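Local atomic coordinates of alpha-galacturonidase (Bacillus subtilis, PDB entry 3FEF), a protein that hydrolyses alpha-1,4-linked galacturonides such as di-galacturonate, releasing galacturonic acid with the help of NAD and a divalent manganese ion. Residues 78-83 against 143-148; 83-88 against 120-125; 153-158 against 398-403; 390-395 against 416-421. One frame throughout, in Å; residues are numbered along the deposited sequence.

Contact 1: residues 78-83 against 143-148; sequences IVIISI and INYTNP
The ring of Tyr145 turns its edge to Ile80, whose CG2 lies near the ring plane 3.6 Å from CE2. That methyl is carried to the ring by the isoleucine's first torsion, which sets CG2 anti to the backbone N and CG1 anti to the carbonyl carbon (chi1 -60°). Strands 78-81 and 141-144 run parallel in the Rossmann sheet of this NAD-dependent glycosidase. Ile143 N gives a short bond to Val79 O (2.6 Å), Ile81 N reaches Ile143 O, and Tyr145 N continues the ladder to Ile81 O at 2.8 Å. Ile81, on the sheet face away from Ile80, sets CG2 3.7 Å from Thr146 OG1 and CB 3.7 Å from Asn144 OD1. Where the ladder ends, Thr146 takes over: its OG1 accepts from Ile83 N at 3.1 Å, nearly linear at 166°. Asn144 closes an Asx turn, OD1 receiving Thr146 N (3.0 Å) from above the amide carbonyl plane. Asn147, which probably binds substrate as in related enzymes, follows directly. Branched aliphatic residues suit the buried strands, whereas the hydroxyl and amide satisfy backbone groups that regular pairing no longer serves, so polar chemistry replaces sheet bonding where the chain turns toward the active site.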
# COMPACT_ATOMS: atom_id res chain seq x y z
N ILE A 78 -7.61 17.64 -28.19
CA ILE A 78 -7.41 16.21 -28.21
C ILE A 78 -6.13 15.96 -28.99
O ILE A 78 -5.85 16.66 -29.96
CB ILE A 78 -8.58 15.50 -28.94
CG1 ILE A 78 -9.91 15.81 -28.24
CG2 ILE A 78 -8.33 14.02 -29.05
CD1 ILE A 78 -10.03 15.26 -26.82
N VAL A 79 -5.33 14.99 -28.52
CA VAL A 79 -4.13 14.52 -29.23
C VAL A 79 -4.24 13.02 -29.46
O VAL A 79 -4.35 12.23 -28.51
CB VAL A 79 -2.81 14.85 -28.48
CG1 VAL A 79 -1.61 14.45 -29.30
CG2 VAL A 79 -2.72 16.35 -28.18
N ILE A 80 -4.23 12.63 -30.73
CA ILE A 80 -4.27 11.23 -31.09
C ILE A 80 -2.90 10.85 -31.60
O ILE A 80 -2.27 11.60 -32.36
CB ILE A 80 -5.29 11.02 -32.21
CG1 ILE A 80 -6.68 11.45 -31.73
CG2 ILE A 80 -5.26 9.56 -32.70
CD1 ILE A 80 -7.68 11.44 -32.83
N ILE A 81 -2.42 9.69 -31.16
CA ILE A 81 -1.12 9.20 -31.58
C ILE A 81 -1.24 7.82 -32.19
O ILE A 81 -1.68 6.86 -31.53
CB ILE A 81 -0.11 9.11 -30.41
CG1 ILE A 81 -0.12 10.41 -29.60
CG2 ILE A 81 1.29 8.77 -30.95
CD1 ILE A 81 0.65 10.30 -28.27
N SER A 82 -0.83 7.74 -33.44
CA SER A 82 -0.83 6.49 -34.15
C SER A 82 0.35 6.46 -35.11
O SER A 82 0.19 6.76 -36.30
CB SER A 82 -2.12 6.37 -34.93
OG SER A 82 -1.97 5.42 -35.94
N ILE A 83 1.53 6.15 -34.60
CA ILE A 83 2.73 6.12 -35.42
C ILE A 83 3.34 4.74 -35.44
O ILE A 83 2.98 3.87 -34.64
CB ILE A 83 3.82 7.06 -34.89
CG1 ILE A 83 4.20 6.66 -33.47
CG2 ILE A 83 3.37 8.53 -34.98
CD1 ILE A 83 5.28 7.51 -32.91
N ILE A 143 -5.00 10.36 -26.77
CA ILE A 143 -5.38 8.98 -27.01
C ILE A 143 -4.30 8.28 -27.81
O ILE A 143 -4.09 8.59 -28.96
CB ILE A 143 -6.73 8.86 -27.75
CG1 ILE A 143 -7.80 9.73 -27.07
CG2 ILE A 143 -7.16 7.38 -27.84
CD1 ILE A 143 -9.14 9.70 -27.81
N ASN A 144 -3.62 7.32 -27.20
CA ASN A 144 -2.59 6.57 -27.89
C ASN A 144 -3.11 5.26 -28.50
O ASN A 144 -3.78 4.47 -27.84
CB ASN A 144 -1.41 6.29 -26.95
CG ASN A 144 -0.30 5.50 -27.62
OD1 ASN A 144 0.07 5.77 -28.76
ND2 ASN A 144 0.23 4.51 -26.91
N TYR A 145 -2.76 5.04 -29.76
CA TYR A 145 -3.13 3.86 -30.49
C TYR A 145 -1.90 3.03 -30.85
O TYR A 145 -2.03 1.92 -31.38
CB TYR A 145 -3.81 4.24 -31.81
CG TYR A 145 -5.22 4.71 -31.66
CD1 TYR A 145 -6.23 3.82 -31.31
CD2 TYR A 145 -5.56 6.03 -31.88
CE1 TYR A 145 -7.54 4.23 -31.17
CE2 TYR A 145 -6.86 6.47 -31.76
CZ TYR A 145 -7.85 5.56 -31.39
OH TYR A 145 -9.15 5.97 -31.27
N THR A 146 -0.72 3.57 -30.58
CA THR A 146 0.54 2.94 -30.99
C THR A 146 0.94 1.75 -30.11
O THR A 146 0.74 1.78 -28.90
CB THR A 146 1.71 3.94 -30.95
OG1 THR A 146 1.37 5.14 -31.66
CG2 THR A 146 2.94 3.32 -31.55
N ASN A 147 1.52 0.71 -30.72
CA ASN A 147 2.10 -0.42 -30.00
C ASN A 147 3.63 -0.30 -29.96
O ASN A 147 4.23 0.23 -30.90
CB ASN A 147 1.72 -1.71 -30.70
CG ASN A 147 0.24 -1.99 -30.61
OD1 ASN A 147 -0.36 -1.84 -29.55
ND2 ASN A 147 -0.36 -2.40 -31.71
N PRO A 148 4.28 -0.82 -28.90
CA PRO A 148 3.76 -1.58 -27.74
C PRO A 148 3.06 -0.67 -26.74
O PRO A 148 3.67 0.22 -26.15
CB PRO A 148 5.02 -2.19 -27.12
CG PRO A 148 6.12 -1.26 -27.51
CD PRO A 148 5.75 -0.70 -28.87
O HOH W 1 2.03 0.75 -33.76

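Contact 2: residues 83-88 against 120-125; sequences ILPGSL and LRAVPI
The guanidinium of Arg121 meets Pro85 edge-on, with Pro85 O lying close to its plane and Gly86 CA approaching it obliquely. The setting is the Rossmann-type domain, where the loop leaving strand 78-81 packs against helix 112-136. Both NE and NH2 point at the same carbonyl oxygen in a side-on grip. Arg121 NE to Pro85 O is the shorter bond, 2.9 Å, and comes from above the carbonyl plane, while NH2 to Pro85 O, at 3.3 Å, lies nearly along the C=O axis. The bend in the arginine chain at chi3 (66°) swings the guanidinium to this oxygen. NH2 also makes a salt bridge with Asp94, so one flat group ties the loop's backbone to a carboxylate of helix 88-96. A leucine in place of Arg121 would probably leave Pro85 O without its two donors and Asp94 without its cationic mate.

Beside this polar grip the contact is apolar. Pro85 sets the side of its ring, CB, 3.8 Å from the methyl of Ala122, and alanine is small enough for the loop to come this near the helix. Gly86 suits its place because a CB there would collide with Arg121 NE, and its positive phi (98°) is one that glycine readily accepts. Ser87 caps the N-terminus of helix 88-96. At the strand end of the loop, Ile83 and Ile125 lie alongside each other, pointing opposite ways, Ile83 CD1 meeting Ile125 CG2 at a tight 3.5 Å.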
# COMPACT_ATOMS: atom_id res chain seq x y z
N ILE A 83 1.53 6.15 -34.60
CA ILE A 83 2.73 6.12 -35.42
C ILE A 83 3.34 4.74 -35.44
O ILE A 83 2.98 3.87 -34.64
CB ILE A 83 3.82 7.06 -34.89
CG1 ILE A 83 4.20 6.66 -33.47
CG2 ILE A 83 3.37 8.53 -34.98
CD1 ILE A 83 5.28 7.51 -32.91
N LEU A 84 4.28 4.55 -36.36
CA LEU A 84 5.08 3.34 -36.41
C LEU A 84 6.46 3.70 -35.88
O LEU A 84 7.11 4.59 -36.41
CB LEU A 84 5.19 2.84 -37.85
CG LEU A 84 6.17 1.68 -38.05
CD1 LEU A 84 5.64 0.38 -37.42
CD2 LEU A 84 6.48 1.49 -39.54
N PRO A 85 6.87 3.05 -34.78
CA PRO A 85 8.21 3.22 -34.20
C PRO A 85 9.27 2.51 -35.04
O PRO A 85 9.53 1.33 -34.83
CB PRO A 85 8.10 2.54 -32.84
CG PRO A 85 6.62 2.27 -32.62
CD PRO A 85 6.01 2.18 -33.97
N GLY A 86 9.86 3.22 -35.98
CA GLY A 86 10.84 2.63 -36.89
C GLY A 86 10.21 2.26 -38.22
O GLY A 86 9.01 2.44 -38.40
N SER A 87 11.01 1.75 -39.14
CA SER A 87 10.53 1.40 -40.47
C SER A 87 10.10 -0.05 -40.50
O SER A 87 10.35 -0.81 -39.56
CB SER A 87 11.66 1.59 -41.48
OG SER A 87 12.80 0.84 -41.06
N LEU A 88 9.49 -0.46 -41.60
CA LEU A 88 9.15 -1.87 -41.78
C LEU A 88 10.41 -2.72 -41.92
O LEU A 88 10.40 -3.92 -41.62
CB LEU A 88 8.21 -2.06 -42.97
CG LEU A 88 6.78 -1.53 -42.79
CD1 LEU A 88 5.98 -1.72 -44.05
CD2 LEU A 88 6.06 -2.18 -41.59
N LEU A 120 11.82 -0.54 -26.95
CA LEU A 120 13.05 0.18 -26.74
C LEU A 120 13.17 1.34 -27.74
O LEU A 120 13.45 2.47 -27.37
CB LEU A 120 14.18 -0.81 -26.97
CG LEU A 120 15.34 -0.85 -26.02
CD1 LEU A 120 14.91 -0.52 -24.59
CD2 LEU A 120 15.94 -2.25 -26.13
N ARG A 121 12.94 1.05 -29.00
CA ARG A 121 12.95 2.05 -30.07
C ARG A 121 11.89 3.15 -29.85
O ARG A 121 12.09 4.31 -30.17
CB ARG A 121 12.69 1.32 -31.39
CG ARG A 121 13.14 1.99 -32.66
CD ARG A 121 13.40 0.95 -33.79
NE ARG A 121 12.19 0.26 -34.23
CZ ARG A 121 12.04 -1.07 -34.21
NH1 ARG A 121 13.03 -1.84 -33.81
NH2 ARG A 121 10.91 -1.62 -34.63
N ALA A 122 10.74 2.77 -29.32
CA ALA A 122 9.64 3.73 -29.19
C ALA A 122 9.84 4.70 -28.02
O ALA A 122 9.30 5.80 -28.03
CB ALA A 122 8.29 2.99 -29.03
N VAL A 123 10.60 4.29 -27.02
CA VAL A 123 10.75 5.09 -25.82
C VAL A 123 11.15 6.54 -26.11
O VAL A 123 10.50 7.47 -25.64
CB VAL A 123 11.70 4.43 -24.78
CG1 VAL A 123 11.99 5.39 -23.61
CG2 VAL A 123 11.06 3.14 -24.25
N PRO A 124 12.24 6.76 -26.87
CA PRO A 124 12.62 8.17 -27.03
C PRO A 124 11.69 8.95 -27.96
O PRO A 124 11.61 10.17 -27.88
CB PRO A 124 14.07 8.11 -27.57
CG PRO A 124 14.24 6.70 -28.11
CD PRO A 124 13.25 5.81 -27.37
N ILE A 125 10.96 8.25 -28.83
CA ILE A 125 9.93 8.91 -29.63
C ILE A 125 8.80 9.44 -28.74
O ILE A 125 8.31 10.55 -28.94
CB ILE A 125 9.37 7.97 -30.71
CG1 ILE A 125 10.49 7.53 -31.66
CG2 ILE A 125 8.26 8.66 -31.50
CD1 ILE A 125 10.01 6.64 -32.81

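Contact 3: residues 153-158 against 398-403; sequences TRVLYK and AVADAG
Lys158 NZ donates to Asp401 OD1 at 2.6 Å, a short salt bridge spanning two helices. The ammonium comes to the syn side of the oxygen, 22° out of the carboxylate plane, and the two side chains run roughly perpendicular. The lysine chain passes the methyl of Ala400 first, its CD 3.9 Å from Ala400 CB; bends at chi3 and chi4 then carry CE and NZ round to Asp401 OD1. A methionine in place of Lys158 is likely to leave the Asp401 carboxylate without this positive partner.

Helix 149-159, which follows strand 141-144 of the Rossmann sheet, meets helix 383-405 of the C-terminal domain here. The axes of the two segments pass 9.9 Å apart and cross at -54°, and the small Ala400 is the residue that faces the first helix. Its CB also sits 4.2 Å from Val155 CG2, a loose van der Waals contact, with Phe126 of helix 112-136 against the valine as well. Arg154 adds its aliphatic CG at the margin of the alanine methyl, while its guanidinium, on a chain long enough to reach across, has a salt bridge with Glu397, one turn before Asp401. Lys158 CG rests on one face of that guanidinium, 3.4 Å from its plane and nearer the edge than the middle.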
# COMPACT_ATOMS: atom_id res chain seq x y z
N THR A 153 2.53 4.14 -23.62
CA THR A 153 1.68 4.89 -22.73
C THR A 153 2.41 5.17 -21.42
O THR A 153 2.26 6.24 -20.84
CB THR A 153 0.36 4.14 -22.50
OG1 THR A 153 -0.18 3.79 -23.79
CG2 THR A 153 -0.62 5.00 -21.77
N ARG A 154 3.20 4.21 -20.95
CA ARG A 154 3.86 4.39 -19.67
C ARG A 154 4.91 5.49 -19.75
O ARG A 154 5.14 6.19 -18.78
CB ARG A 154 4.53 3.10 -19.22
CG ARG A 154 5.23 3.25 -17.89
CD ARG A 154 4.25 3.37 -16.70
NE ARG A 154 5.04 3.10 -15.49
CZ ARG A 154 5.38 4.01 -14.59
NH1 ARG A 154 4.94 5.25 -14.70
NH2 ARG A 154 6.13 3.67 -13.58
N VAL A 155 5.53 5.63 -20.92
CA VAL A 155 6.58 6.63 -21.13
C VAL A 155 5.95 8.00 -21.08
O VAL A 155 6.52 8.92 -20.49
CB VAL A 155 7.33 6.40 -22.48
CG1 VAL A 155 8.22 7.62 -22.85
CG2 VAL A 155 8.16 5.11 -22.42
N LEU A 156 4.76 8.15 -21.67
CA LEU A 156 4.05 9.42 -21.56
C LEU A 156 3.98 9.90 -20.09
O LEU A 156 4.30 11.05 -19.78
CB LEU A 156 2.65 9.31 -22.19
CG LEU A 156 2.63 9.10 -23.70
CD1 LEU A 156 1.22 9.04 -24.29
CD2 LEU A 156 3.49 10.20 -24.38
N TYR A 157 3.54 9.02 -19.19
CA TYR A 157 3.36 9.41 -17.80
C TYR A 157 4.69 9.62 -17.07
O TYR A 157 4.78 10.46 -16.18
CB TYR A 157 2.50 8.38 -17.03
CG TYR A 157 1.02 8.56 -17.28
CD1 TYR A 157 0.39 7.89 -18.32
CD2 TYR A 157 0.26 9.42 -16.50
CE1 TYR A 157 -0.96 8.05 -18.57
CE2 TYR A 157 -1.11 9.60 -16.74
CZ TYR A 157 -1.70 8.90 -17.79
OH TYR A 157 -3.05 9.06 -18.06
N LYS A 158 5.71 8.85 -17.44
CA LYS A 158 7.00 8.97 -16.79
C LYS A 158 7.64 10.30 -17.15
O LYS A 158 8.31 10.93 -16.32
CB LYS A 158 7.93 7.82 -17.19
CG LYS A 158 7.55 6.46 -16.59
CD LYS A 158 8.41 5.32 -17.17
CE LYS A 158 9.80 5.28 -16.54
NZ LYS A 158 9.77 4.70 -15.15
N ALA A 398 10.84 -2.23 -17.02
CA ALA A 398 12.29 -2.21 -17.27
C ALA A 398 12.61 -1.61 -18.63
O ALA A 398 13.56 -0.83 -18.78
CB ALA A 398 12.86 -3.60 -17.16
N VAL A 399 11.80 -1.96 -19.63
CA VAL A 399 12.00 -1.40 -20.97
C VAL A 399 11.84 0.12 -20.96
O VAL A 399 12.65 0.83 -21.54
CB VAL A 399 11.08 -2.06 -22.03
CG1 VAL A 399 11.14 -1.29 -23.36
CG2 VAL A 399 11.49 -3.54 -22.27
N ALA A 400 10.80 0.60 -20.29
CA ALA A 400 10.56 2.04 -20.22
C ALA A 400 11.73 2.73 -19.54
O ALA A 400 12.24 3.73 -20.05
CB ALA A 400 9.25 2.34 -19.51
N ASP A 401 12.17 2.21 -18.40
CA ASP A 401 13.35 2.77 -17.75
C ASP A 401 14.60 2.67 -18.64
O ASP A 401 15.29 3.66 -18.86
CB ASP A 401 13.62 2.10 -16.41
CG ASP A 401 12.54 2.38 -15.41
OD1 ASP A 401 12.02 3.52 -15.42
OD2 ASP A 401 12.21 1.45 -14.63
N ALA A 402 14.88 1.46 -19.13
CA ALA A 402 16.05 1.24 -19.97
C ALA A 402 16.10 2.26 -21.10
O ALA A 402 17.15 2.85 -21.38
CB ALA A 402 16.09 -0.18 -20.51
N GLY A 403 14.95 2.46 -21.75
CA GLY A 403 14.87 3.42 -22.85
C GLY A 403 15.20 4.85 -22.44
O GLY A 403 15.99 5.49 -23.09

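Contact 4: residues 390-395 against 416-421; sequences ARHISN and LNDPLV
An Asx turn coinciding with a type I beta turn shapes the chain just beyond helix 408-417, and helix 383-405 packs against it with Arg391, His392 and Asn395. Within the turn Asp418 OD1 receives Leu420 N at 2.8 Å, from above the carboxylate plane. Across the contact, Arg391 sends NE (3.0 Å) and NH2 (3.2 Å) to Asn417 O, a side-on grip on one carbonyl oxygen. The arginine reaches it by an extended chain, CG anti to the backbone N (chi1 -180°). Pro419 lays CG over the centre of one guanidinium face, 3.9 Å above it, and the same CG stands 3.5 Å from His392 CE1. A proline suits this spot: its apolar ring fits between two flat polar groups, and its fixed phi favours the turn.

Asn395 and Asn417 meet with their amide planes nearly perpendicular, 79° apart. Asn417 ND2 gives a bond of 3.0 Å to Asn395 OD1, while Asn395 ND2 returns a weak one to Asn417 O. A water links His392 ND1, Asn395 ND2 and Asp418 OD2, meeting polar groups of this buried contact.

Arg391 NH1 also donates to Asn417 OD1 of the second subunit, and the reciprocal bond returns, so the same pair of residues works within the subunit and across the tetramer interface. Around this junction, His392 NE2 hydrogen-bonds to Phe276 O, Asp418 OD2 accepts from Gly112 N at the start of helix 112-136, and helix 425-435 covers Leu416 and Val421.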
# COMPACT_ATOMS: atom_id res chain seq x y z
N ALA A 390 2.18 -10.07 -14.13
CA ALA A 390 3.18 -9.41 -13.30
C ALA A 390 4.55 -9.54 -13.95
O ALA A 390 5.36 -8.62 -13.96
CB ALA A 390 3.20 -9.97 -11.85
N ARG A 391 4.81 -10.71 -14.51
CA ARG A 391 6.06 -10.94 -15.20
C ARG A 391 6.27 -10.01 -16.42
O ARG A 391 7.32 -9.39 -16.55
CB ARG A 391 6.11 -12.39 -15.60
CG ARG A 391 7.37 -12.77 -16.33
CD ARG A 391 7.55 -14.25 -16.25
NE ARG A 391 8.56 -14.66 -17.22
CZ ARG A 391 8.68 -15.90 -17.67
NH1 ARG A 391 7.86 -16.86 -17.26
NH2 ARG A 391 9.63 -16.16 -18.55
N HIS A 392 5.27 -9.91 -17.30
CA HIS A 392 5.34 -8.99 -18.45
C HIS A 392 5.40 -7.53 -18.02
O HIS A 392 6.11 -6.72 -18.60
CB HIS A 392 4.12 -9.19 -19.37
CG HIS A 392 4.13 -10.51 -20.10
ND1 HIS A 392 4.98 -10.77 -21.15
CD2 HIS A 392 3.39 -11.63 -19.91
CE1 HIS A 392 4.77 -12.00 -21.58
NE2 HIS A 392 3.81 -12.55 -20.85
N ILE A 393 4.61 -7.19 -17.02
CA ILE A 393 4.71 -5.86 -16.47
C ILE A 393 6.14 -5.51 -15.99
O ILE A 393 6.65 -4.45 -16.34
CB ILE A 393 3.63 -5.62 -15.41
CG1 ILE A 393 2.27 -5.47 -16.12
CG2 ILE A 393 3.96 -4.36 -14.59
CD1 ILE A 393 1.12 -5.38 -15.19
N SER A 394 6.77 -6.40 -15.21
CA SER A 394 8.21 -6.26 -14.88
C SER A 394 9.02 -5.86 -16.10
O SER A 394 9.79 -4.92 -16.07
CB SER A 394 8.80 -7.59 -14.42
OG SER A 394 8.65 -7.72 -13.05
N ASN A 395 8.85 -6.63 -17.17
CA ASN A 395 9.56 -6.39 -18.43
C ASN A 395 9.25 -5.06 -19.09
O ASN A 395 10.16 -4.34 -19.55
CB ASN A 395 9.30 -7.56 -19.38
CG ASN A 395 9.84 -8.85 -18.84
OD1 ASN A 395 10.59 -8.84 -17.85
ND2 ASN A 395 9.43 -9.97 -19.42
N LEU A 416 15.73 -11.26 -21.36
CA LEU A 416 15.91 -12.59 -20.77
C LEU A 416 14.70 -13.10 -19.98
O LEU A 416 14.48 -14.31 -19.86
CB LEU A 416 17.13 -12.59 -19.82
CG LEU A 416 18.54 -12.49 -20.39
CD1 LEU A 416 19.59 -12.58 -19.26
CD2 LEU A 416 18.75 -13.60 -21.42
N ASN A 417 13.94 -12.19 -19.40
CA ASN A 417 12.79 -12.56 -18.60
C ASN A 417 11.52 -12.81 -19.45
O ASN A 417 10.45 -13.12 -18.91
CB ASN A 417 12.54 -11.45 -17.57
CG ASN A 417 11.70 -11.91 -16.40
OD1 ASN A 417 11.84 -13.04 -15.93
ND2 ASN A 417 10.85 -11.03 -15.89
N ASP A 418 11.63 -12.65 -20.76
CA ASP A 418 10.45 -12.82 -21.63
C ASP A 418 10.15 -14.29 -21.92
O ASP A 418 11.02 -15.03 -22.32
CB ASP A 418 10.62 -12.05 -22.95
CG ASP A 418 9.39 -12.14 -23.84
OD1 ASP A 418 9.34 -13.06 -24.70
OD2 ASP A 418 8.45 -11.32 -23.68
N PRO A 419 8.90 -14.71 -21.70
CA PRO A 419 8.51 -16.11 -21.92
C PRO A 419 8.93 -16.68 -23.28
O PRO A 419 9.12 -17.88 -23.40
CB PRO A 419 6.98 -16.06 -21.83
CG PRO A 419 6.71 -14.89 -20.92
CD PRO A 419 7.80 -13.88 -21.19
N LEU A 420 9.05 -15.85 -24.31
CA LEU A 420 9.37 -16.44 -25.62
C LEU A 420 10.86 -16.68 -25.81
O LEU A 420 11.26 -17.36 -26.75
CB LEU A 420 8.83 -15.61 -26.79
CG LEU A 420 7.31 -15.56 -26.94
CD1 LEU A 420 7.00 -14.71 -28.17
CD2 LEU A 420 6.72 -16.98 -27.06
N VAL A 421 11.68 -16.15 -24.91
CA VAL A 421 13.13 -16.27 -25.05
C VAL A 421 13.68 -17.44 -24.22
O VAL A 421 14.16 -17.26 -23.12
CB VAL A 421 13.82 -14.95 -24.72
CG1 VAL A 421 15.32 -15.06 -24.89
CG2 VAL A 421 13.25 -13.83 -25.61
O HOH W 2 12.38 -15.72 -20.03
O HOH W 3 7.46 -9.55 -21.63
O HOH W 4 9.38 -10.73 -13.02

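Contact 1 lies nearest the centre of the chain and is buried, held by strand pairing and by side chains that serve backbone groups. Contact 2 shares Ile83 with it and lies farther out, where a loop meets helix 112-136 through an arginine grip and apolar packing; Pro85 packs on Thr146 and Asn147. Contact 3 joins the two family regions, helix to helix, with charge pairs on its partly exposed side; Val123 of contact 2 packs against both its helices, and Thr153 bonds to Asn144 of contact 1. Contact 4 uses helix 383-405 again, yet is buried despite its distance from the centre, its arginine and asparagines also meeting a second subunit.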